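Local coordinates for inactive glucansucrase (Lactobacillus reuteri, PDB 5JBD), which is an inactive glucansucrase of glycosyl hydrolase family 70, a large multidomain protein built around a TIM-type barrel and holding a calcium ion, at residues Y516-V521 / V626-S631; N312-L317 / N644-S649; S369-Q374 / T383-F388. One frame throughout, in Å; residues are numbered along the deposited sequence. Where two conformers were deposited one is given.

Contact 1: residues Y516-V521 / V626-S631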
loop_
_atom_site.group_PDB
_atom_site.type_symbol
_atom_site.label_atom_id
_atom_site.label_comp_id
_atom_site.label_asym_id
_atom_site.label_seq_id
_atom_site.Cartn_x
_atom_site.Cartn_y
_atom_site.Cartn_z
ATOM N N TYR A 516 6.430 15.195 33.568
ATOM C CA TYR A 516 6.290 15.635 34.970
ATOM C C TYR A 516 5.251 14.857 35.773
ATOM O O TYR A 516 5.259 14.940 37.000
ATOM C CB TYR A 516 6.013 17.150 35.050
ATOM C CG TYR A 516 7.161 17.966 34.514
ATOM C CD1 TYR A 516 8.374 18.020 35.201
ATOM C CD2 TYR A 516 7.057 18.662 33.325
ATOM C CE1 TYR A 516 9.463 18.725 34.704
ATOM C CE2 TYR A 516 8.131 19.409 32.835
ATOM C CZ TYR A 516 9.331 19.429 33.529
ATOM O OH TYR A 516 10.406 20.153 33.055
ATOM N N GLY A 517 4.383 14.094 35.100
ATOM C CA GLY A 517 3.400 13.241 35.781
ATOM C C GLY A 517 1.965 13.708 35.582
ATOM O O GLY A 517 1.710 14.854 35.182
ATOM N N LYS A 518 1.024 12.816 35.871
ATOM C CA LYS A 518 -0.395 13.116 35.685
ATOM C C LYS A 518 -0.797 14.294 36.573
ATOM O O LYS A 518 -0.509 14.303 37.765
ATOM C CB LYS A 518 -1.271 11.897 35.987
ATOM C CG LYS A 518 -2.701 12.097 35.511
ATOM C CD LYS A 518 -3.614 10.951 35.875
ATOM C CE LYS A 518 -5.040 11.287 35.454
ATOM N NZ LYS A 518 -5.967 10.250 35.949
ATOM N N GLY A 519 -1.437 15.299 35.973
ATOM C CA GLY A 519 -1.812 16.521 36.697
ATOM C C GLY A 519 -0.652 17.442 37.077
ATOM O O GLY A 519 -0.818 18.298 37.934
ATOM N N VAL A 520 0.513 17.268 36.440
ATOM C CA VAL A 520 1.689 18.121 36.688
ATOM C C VAL A 520 1.991 18.815 35.381
ATOM O O VAL A 520 2.575 18.229 34.470
ATOM C CB VAL A 520 2.911 17.311 37.177
ATOM C CG1 VAL A 520 3.970 18.250 37.724
ATOM C CG2 VAL A 520 2.487 16.319 38.255
ATOM N N VAL A 521 1.585 20.077 35.305
ATOM C CA VAL A 521 1.633 20.844 34.063
ATOM C C VAL A 521 3.059 21.158 33.605
ATOM O O VAL A 521 3.356 21.070 32.414
ATOM C CB VAL A 521 0.792 22.141 34.204
ATOM C CG1 VAL A 521 1.103 23.137 33.097
ATOM C CG2 VAL A 521 -0.693 21.783 34.207
ATOM N N VAL A 626 -2.068 5.808 34.598
ATOM C CA VAL A 626 -2.223 7.260 34.491
ATOM C C VAL A 626 -3.083 7.696 33.300
ATOM O O VAL A 626 -3.068 8.871 32.942
ATOM C CB VAL A 626 -0.859 8.001 34.449
ATOM C CG1 VAL A 626 -0.147 7.882 35.799
ATOM C CG2 VAL A 626 0.019 7.512 33.301
ATOM N N THR A 627 -3.822 6.758 32.695
ATOM C CA THR A 627 -4.818 7.090 31.680
ATOM C C THR A 627 -5.672 8.272 32.117
ATOM O O THR A 627 -6.167 8.291 33.226
ATOM C CB THR A 627 -5.740 5.887 31.401
ATOM O OG1 THR A 627 -4.963 4.822 30.850
ATOM C CG2 THR A 627 -6.852 6.238 30.400
ATOM N N THR A 628 -5.805 9.267 31.242
ATOM C CA THR A 628 -6.748 10.359 31.443
ATOM C C THR A 628 -8.033 10.046 30.657
ATOM O O THR A 628 -7.962 9.757 29.465
ATOM C CB THR A 628 -6.141 11.705 31.009
ATOM O OG1 THR A 628 -5.040 12.012 31.862
ATOM C CG2 THR A 628 -7.158 12.834 31.106
ATOM N N ASN A 629 -9.184 10.078 31.336
ATOM C CA ASN A 629 -10.472 9.768 30.695
ATOM C C ASN A 629 -10.916 10.957 29.833
ATOM O O ASN A 629 -10.763 12.124 30.225
ATOM C CB ASN A 629 -11.559 9.402 31.720
ATOM C CG ASN A 629 -11.235 8.136 32.524
ATOM O OD1 ASN A 629 -11.558 8.062 33.715
ATOM N ND2 ASN A 629 -10.594 7.143 31.894
ATOM N N ALA A 630 -11.423 10.656 28.642
ATOM C CA ALA A 630 -11.829 11.691 27.684
ATOM C C ALA A 630 -12.978 12.582 28.177
ATOM O O ALA A 630 -13.117 13.706 27.703
ATOM C CB ALA A 630 -12.185 11.054 26.338
ATOM N N SER A 631 -13.794 12.080 29.108
ATOM C CA SER A 631 -14.855 12.880 29.730
ATOM C C SER A 631 -14.305 14.034 30.572
ATOM O O SER A 631 -15.029 14.975 30.871
ATOM C CB SER A 631 -15.779 12.001 30.591
ATOM O OG SER A 631 -15.096 11.457 31.709
HETATM O O HOH W 1 -5.548 7.519 35.858
#
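Lys518 spans nearly the whole contact by itself, lying across the bend at Val626, Thr627 and Thr628 with its chain stretched out. The compact part is its aliphatic stem. Near the root, CB of Lys518 packs against CG1 of Val626 at 4.2 Å, a methyl-to-methylene contact on the buried side, where Val626 also touches Ser535. Farther out, CD of Lys518 rests on the carbonyl O of Val626 at 3.6 Å, and CE comes within 3.7 Å of Thr628 OG1, the two side chains passing at a slant. With CG anti to the backbone N (chi1 -168°) and every later torsion also extended, the lysine attains the length needed to carry its ammonium group past Val626 to the next peptide. Lysine suits the place because its four methylenes pack along Val626 and Thr628 while the charge lies at the far end.

Lys518 owes its direction to a type II beta turn running from Gly517 to Val520, closed by Val520 N donating to Gly517 O at 3.0 Å; Gly519 takes the positive phi (71°) of the third turn position, which suits a residue without CB. The turn opens the long connection between the antiparallel strands 510-515 and 537-542, and Ser535 and Ser532 hold the lysine's own backbone N and O. The facing segment follows strand 612-618 of the same sheet.

Toward the ammonium end the fit loosens. NZ of Lys518 makes only a weak, long bond of 3.4 Å to Thr627 O, and a long, weak ion pair to Asp529. Water 1 does better, accepting from NZ of Lys518 at 2.8 Å and donating to Thr627 O, also at 2.8 Å, whereas the Thr627 hydroxyl turns to Asp625.

Contact 2: residues N312-L317 / N644-S649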
loop_
_atom_site.group_PDB
_atom_site.type_symbol
_atom_site.label_atom_id
_atom_site.label_comp_id
_atom_site.label_asym_id
_atom_site.label_seq_id
_atom_site.Cartn_x
_atom_site.Cartn_y
_atom_site.Cartn_z
ATOM N N ASN A 312 -16.445 9.947 22.379
ATOM C CA ASN A 312 -16.924 9.281 21.170
ATOM C C ASN A 312 -15.868 9.329 20.059
ATOM O O ASN A 312 -15.635 8.333 19.383
ATOM C CB ASN A 312 -18.232 9.919 20.671
ATOM C CG ASN A 312 -19.400 9.684 21.606
ATOM O OD1 ASN A 312 -19.379 8.789 22.459
ATOM N ND2 ASN A 312 -20.449 10.451 21.415
ATOM N N ALA A 313 -15.229 10.483 19.880
ATOM C CA ALA A 313 -14.174 10.619 18.865
ATOM C C ALA A 313 -13.031 9.614 19.113
ATOM O O ALA A 313 -12.642 8.871 18.213
ATOM C CB ALA A 313 -13.630 12.040 18.834
ATOM N N ASN A 314 -12.557 9.564 20.344
ATOM C CA ASN A 314 -11.425 8.692 20.721
ATOM C C ASN A 314 -11.768 7.175 20.686
ATOM O O ASN A 314 -10.921 6.362 20.322
ATOM C CB ASN A 314 -10.852 9.104 22.083
ATOM C CG ASN A 314 -10.212 10.504 22.072
ATOM O OD1 ASN A 314 -10.223 11.203 21.059
ATOM N ND2 ASN A 314 -9.668 10.921 23.218
ATOM N N ASP A 315 -13.007 6.819 21.025
ATOM C CA ASP A 315 -13.497 5.436 20.853
ATOM C C ASP A 315 -13.506 4.996 19.381
ATOM O O ASP A 315 -13.497 3.788 19.098
ATOM C CB ASP A 315 -14.900 5.264 21.438
ATOM C CG ASP A 315 -14.916 5.159 22.967
ATOM O OD1 ASP A 315 -13.864 4.968 23.598
ATOM O OD2 ASP A 315 -16.010 5.286 23.552
ATOM N N HIS A 316 -13.532 5.959 18.453
ATOM C CA HIS A 316 -13.504 5.667 17.015
ATOM C C HIS A 316 -12.254 6.253 16.359
ATOM O O HIS A 316 -12.302 6.831 15.273
ATOM C CB HIS A 316 -14.818 6.158 16.382
ATOM C CG HIS A 316 -16.021 5.445 16.919
ATOM N ND1 HIS A 316 -16.386 4.184 16.488
ATOM C CD2 HIS A 316 -16.909 5.784 17.887
ATOM C CE1 HIS A 316 -17.453 3.785 17.158
ATOM N NE2 HIS A 316 -17.792 4.735 18.009
ATOM N N LEU A 317 -11.113 6.055 17.031
ATOM C CA LEU A 317 -9.840 6.608 16.585
ATOM C C LEU A 317 -9.599 6.275 15.137
ATOM O O LEU A 317 -9.676 5.109 14.759
ATOM C CB LEU A 317 -8.687 6.045 17.430
ATOM C CG LEU A 317 -7.344 6.774 17.314
ATOM C CD1 LEU A 317 -7.437 8.206 17.845
ATOM C CD2 LEU A 317 -6.251 5.985 18.038
ATOM N N ASN A 644 -4.455 16.126 23.646
ATOM C CA ASN A 644 -4.480 16.400 25.086
ATOM C C ASN A 644 -4.132 15.115 25.827
ATOM O O ASN A 644 -3.853 14.097 25.189
ATOM C CB ASN A 644 -5.860 16.960 25.502
ATOM C CG ASN A 644 -7.016 16.066 25.086
ATOM O OD1 ASN A 644 -6.936 14.841 25.167
ATOM N ND2 ASN A 644 -8.110 16.684 24.644
ATOM N N ALA A 645 -4.166 15.154 27.154
ATOM C CA ALA A 645 -3.826 13.989 27.971
ATOM C C ALA A 645 -4.671 12.735 27.671
ATOM O O ALA A 645 -4.167 11.590 27.759
ATOM C CB ALA A 645 -3.903 14.353 29.454
ATOM N N ALA A 646 -5.939 12.922 27.295
ATOM C CA ALA A 646 -6.784 11.767 26.976
ATOM C C ALA A 646 -6.363 11.110 25.666
ATOM O O ALA A 646 -6.212 9.885 25.609
ATOM C CB ALA A 646 -8.255 12.142 26.955
ATOM N N LEU A 647 -6.150 11.899 24.620
ATOM C CA LEU A 647 -5.719 11.323 23.342
ATOM C C LEU A 647 -4.324 10.700 23.481
ATOM O O LEU A 647 -4.065 9.621 22.919
ATOM C CB LEU A 647 -5.715 12.364 22.228
ATOM C CG LEU A 647 -5.510 11.786 20.820
ATOM C CD1 LEU A 647 -6.713 10.944 20.407
ATOM C CD2 LEU A 647 -5.292 12.891 19.808
ATOM N N ASP A 648 -3.452 11.369 24.235
ATOM C CA ASP A 648 -2.086 10.860 24.525
ATOM C C ASP A 648 -2.081 9.524 25.248
ATOM O O ASP A 648 -1.099 8.786 25.160
ATOM C CB ASP A 648 -1.273 11.850 25.397
ATOM C CG ASP A 648 -0.793 13.081 24.654
ATOM O OD1 ASP A 648 -0.936 13.178 23.424
ATOM O OD2 ASP A 648 -0.212 13.975 25.316
ATOM N N SER A 649 -3.145 9.218 25.997
ATOM C CA SER A 649 -3.262 7.910 26.664
ATOM C C SER A 649 -3.387 6.689 25.703
ATOM O O SER A 649 -3.201 5.546 26.125
ATOM C CB SER A 649 -4.422 7.931 27.683
ATOM O OG SER A 649 -4.240 8.939 28.665
HETATM O O HOH W 2 -9.102 13.930 23.373
#
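Asn314, in the last turn of helix 310-315, and Leu317, just beyond it, meet Ala646 and Leu647 of a single short helical turn. That turn starts with Asn644 as its N-cap. OD1 of Asn644 accepts from Leu647 N at 3.1 Å in a nearly straight bond (167°) and, weakly, from Ala646 N, so asparagine supplies the acceptor that the first turn's amides lack. Water 2, which accepts from Asn314 ND2 at 3.1 Å, probably links it to the same OD1, while ND2 of Asn644 turns to Asn380. Ala646 follows, its small CB fitting beside the amide, 4.2 Å from Asn314 ND2. Leu647 is the main apolar contributor: CG stands anti to the backbone N (chi1 -170°), which swings CD1 across the gap to within 3.6 Å of Asn314 OD1 and 3.8 Å of Leu317 CD1. At the end of the turn, Ser649 OG donates back to Ala645 O at 2.8 Å. Each of these helical pieces leads into a parallel barrel strand, 319-320 or 652-654, and Leu317 touches Gln745 of a third; the contact thus packs two short helical pieces side by side just ahead of the N-terminal ends of strands of a TIM-type barrel.

Contact 3: residues S369-Q374 / T383-F388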
loop_
_atom_site.group_PDB
_atom_site.type_symbol
_atom_site.label_atom_id
_atom_site.label_comp_id
_atom_site.label_asym_id
_atom_site.label_seq_id
_atom_site.Cartn_x
_atom_site.Cartn_y
_atom_site.Cartn_z
ATOM N N SER A 369 9.916 17.830 14.427
ATOM C CA SER A 369 8.675 17.069 14.497
ATOM C C SER A 369 7.550 18.058 14.284
ATOM O O SER A 369 7.767 19.269 14.392
ATOM C CB SER A 369 8.560 16.396 15.864
ATOM O OG SER A 369 7.250 16.038 16.200
ATOM N N ILE A 370 6.345 17.571 14.001
ATOM C CA ILE A 370 5.159 18.452 13.971
ATOM C C ILE A 370 4.900 19.130 15.345
ATOM O O ILE A 370 4.242 20.158 15.393
ATOM C CB ILE A 370 3.894 17.711 13.445
ATOM C CG1 ILE A 370 2.861 18.700 12.879
ATOM C CG2 ILE A 370 3.287 16.784 14.508
ATOM C CD1 ILE A 370 3.289 19.363 11.588
ATOM N N VAL A 371 5.425 18.560 16.438
ATOM C CA VAL A 371 5.409 19.190 17.768
ATOM C C VAL A 371 6.828 19.515 18.289
ATOM O O VAL A 371 7.698 18.632 18.366
ATOM C CB VAL A 371 4.729 18.267 18.804
ATOM C CG1 VAL A 371 4.438 19.022 20.098
ATOM C CG2 VAL A 371 3.444 17.653 18.221
ATOM N N ASN A 372 7.041 20.782 18.669
ATOM C CA ASN A 372 8.260 21.202 19.369
ATOM C C ASN A 372 8.112 20.799 20.826
ATOM O O ASN A 372 7.115 21.143 21.451
ATOM C CB ASN A 372 8.458 22.714 19.241
ATOM C CG ASN A 372 9.702 23.204 19.963
ATOM O OD1 ASN A 372 9.787 23.135 21.186
ATOM N ND2 ASN A 372 10.661 23.698 19.218
ATOM N N ARG A 373 9.076 20.051 21.360
ATOM C CA ARG A 373 8.945 19.494 22.705
ATOM C C ARG A 373 10.008 20.043 23.682
ATOM O O ARG A 373 10.334 19.403 24.674
ATOM C CB ARG A 373 8.965 17.962 22.652
ATOM C CG ARG A 373 7.768 17.375 21.922
ATOM C CD ARG A 373 7.753 15.840 21.932
ATOM N NE ARG A 373 6.497 15.330 21.359
ATOM C CZ ARG A 373 6.276 15.102 20.060
ATOM N NH1 ARG A 373 7.230 15.303 19.146
ATOM N NH2 ARG A 373 5.085 14.676 19.662
ATOM N N GLN A 374 10.533 21.232 23.401
ATOM C CA GLN A 374 11.461 21.896 24.319
ATOM C C GLN A 374 10.820 22.046 25.694
ATOM O O GLN A 374 11.410 21.684 26.696
ATOM C CB GLN A 374 11.893 23.266 23.791
ATOM C CG GLN A 374 13.020 23.905 24.599
ATOM C CD GLN A 374 14.373 23.411 24.182
ATOM O OE1 GLN A 374 14.751 23.551 23.019
ATOM N NE2 GLN A 374 15.138 22.857 25.134
ATOM N N THR A 383 -1.042 19.717 16.801
ATOM C CA THR A 383 -1.776 18.967 15.787
ATOM C C THR A 383 -1.936 17.505 16.220
ATOM O O THR A 383 -0.916 16.818 16.413
ATOM C CB THR A 383 -1.025 19.014 14.458
ATOM O OG1 THR A 383 -0.844 20.380 14.093
ATOM C CG2 THR A 383 -1.791 18.267 13.357
ATOM N N PRO A 384 -3.204 17.024 16.388
ATOM C CA PRO A 384 -3.437 15.611 16.738
ATOM C C PRO A 384 -2.754 14.691 15.752
ATOM O O PRO A 384 -2.980 14.810 14.542
ATOM C CB PRO A 384 -4.971 15.471 16.648
ATOM C CG PRO A 384 -5.475 16.833 16.942
ATOM C CD PRO A 384 -4.486 17.768 16.311
ATOM N N ASN A 385 -1.867 13.831 16.242
ATOM C CA ASN A 385 -0.976 13.098 15.354
ATOM C C ASN A 385 -0.631 11.711 15.882
ATOM O O ASN A 385 -0.771 11.435 17.080
ATOM C CB ASN A 385 0.313 13.882 15.088
ATOM C CG ASN A 385 1.218 13.939 16.293
ATOM O OD1 ASN A 385 2.071 13.065 16.496
ATOM N ND2 ASN A 385 1.001 14.936 17.133
ATOM N N TRP A 386 -0.210 10.849 14.962
ATOM C CA TRP A 386 0.354 9.537 15.282
ATOM C C TRP A 386 1.795 9.463 14.753
ATOM O O TRP A 386 2.139 10.116 13.766
ATOM C CB TRP A 386 -0.514 8.358 14.774
ATOM C CG TRP A 386 -0.769 8.226 13.305
ATOM C CD1 TRP A 386 -1.351 9.148 12.466
ATOM C CD2 TRP A 386 -0.543 7.056 12.505
ATOM N NE1 TRP A 386 -1.461 8.633 11.193
ATOM C CE2 TRP A 386 -0.991 7.347 11.193
ATOM C CE3 TRP A 386 -0.007 5.788 12.771
ATOM C CZ2 TRP A 386 -0.905 6.421 10.145
ATOM C CZ3 TRP A 386 0.067 4.863 11.731
ATOM C CH2 TRP A 386 -0.372 5.193 10.430
ATOM N N SER A 387 2.650 8.763 15.489
ATOM C CA SER A 387 4.079 8.740 15.184
ATOM C C SER A 387 4.571 7.313 15.305
ATOM O O SER A 387 3.923 6.478 15.941
ATOM C CB SER A 387 4.862 9.678 16.133
ATOM O OG SER A 387 4.602 9.366 17.499
ATOM N N PHE A 388 5.737 7.047 14.741
ATOM C CA PHE A 388 6.273 5.695 14.722
ATOM C C PHE A 388 7.791 5.674 14.607
ATOM O O PHE A 388 8.402 6.609 14.077
ATOM C CB PHE A 388 5.652 4.926 13.531
ATOM C CG PHE A 388 5.950 5.561 12.207
ATOM C CD1 PHE A 388 5.215 6.664 11.777
ATOM C CD2 PHE A 388 7.012 5.125 11.438
ATOM C CE1 PHE A 388 5.503 7.288 10.574
ATOM C CE2 PHE A 388 7.318 5.750 10.236
ATOM C CZ PHE A 388 6.556 6.817 9.801
HETATM O O HOH W 3 1.634 20.576 16.656
HETATM O O HOH W 4 4.771 13.246 17.185
#
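The side-chain amide of Asn385 takes the methyl CG2 of Ile370 over one face, 3.9 Å from its ND2, and Val371 CG2 lies on the same side, 3.8 Å from ND2 and displaced beyond it. At the amide's edge, ND2 donates to Thr383 O at 2.8 Å, almost straight (175°) and within the amide plane, and it also has Asp458 O as a partner. The second flat group, the Arg373 guanidinium, carries Val371 CB 3.6 Å above its plane, offset toward the rim, so this valine flanks both groups, its CB at the guanidinium and its CG2 near the amide. NH1 of Arg373 reaches Ser369 OG, while NE bonds Lys457 O.

The branched Ile370 and Val371 suit their places by offering methyls to the face of an amide whose bond to Thr383 O lies in its plane. Asn385 brings its amide there by placing CG between the backbone N and the carbonyl carbon (chi1 71°). Two waters complete the junction: water 4 joins Arg373 NH2 to Asn385 OD1, which Thr459 also binds, and water 3 accepts from Thr383 N at 2.8 Å and donates to Ile370 O.

Ser369 OG accepts from Val371 N at 3.1 Å, forming an ST turn that shapes the loop. The loop thus packs beside the start of strand 385-388, which runs between 340-341 and 460-464 in the parallel sheet of a TIM-type barrel.

Of the three, contact 2 closes the longest loop, and contacts 3 and 1 are nested within it one after the other. The centres of contacts 1 and 2 lie about 13 Å apart, those of 2 and 3 about 15 Å, and those of 1 and 3 about 18 Å. Contact 2 is the middle piece: Thr628 N lies 3.0 Å from Ser649 OG, a probable hydrogen bond, and Leu647 CD2 packs on Pro384 CB. Contact 2 lies just before barrel strands 319-320 and 652-654, contact 3 sets barrel strand 385-388 against a loop leading into the antiparallel sheet, and contact 1 joins loops of that sheet. Together they lie where that sheet borders the barrel.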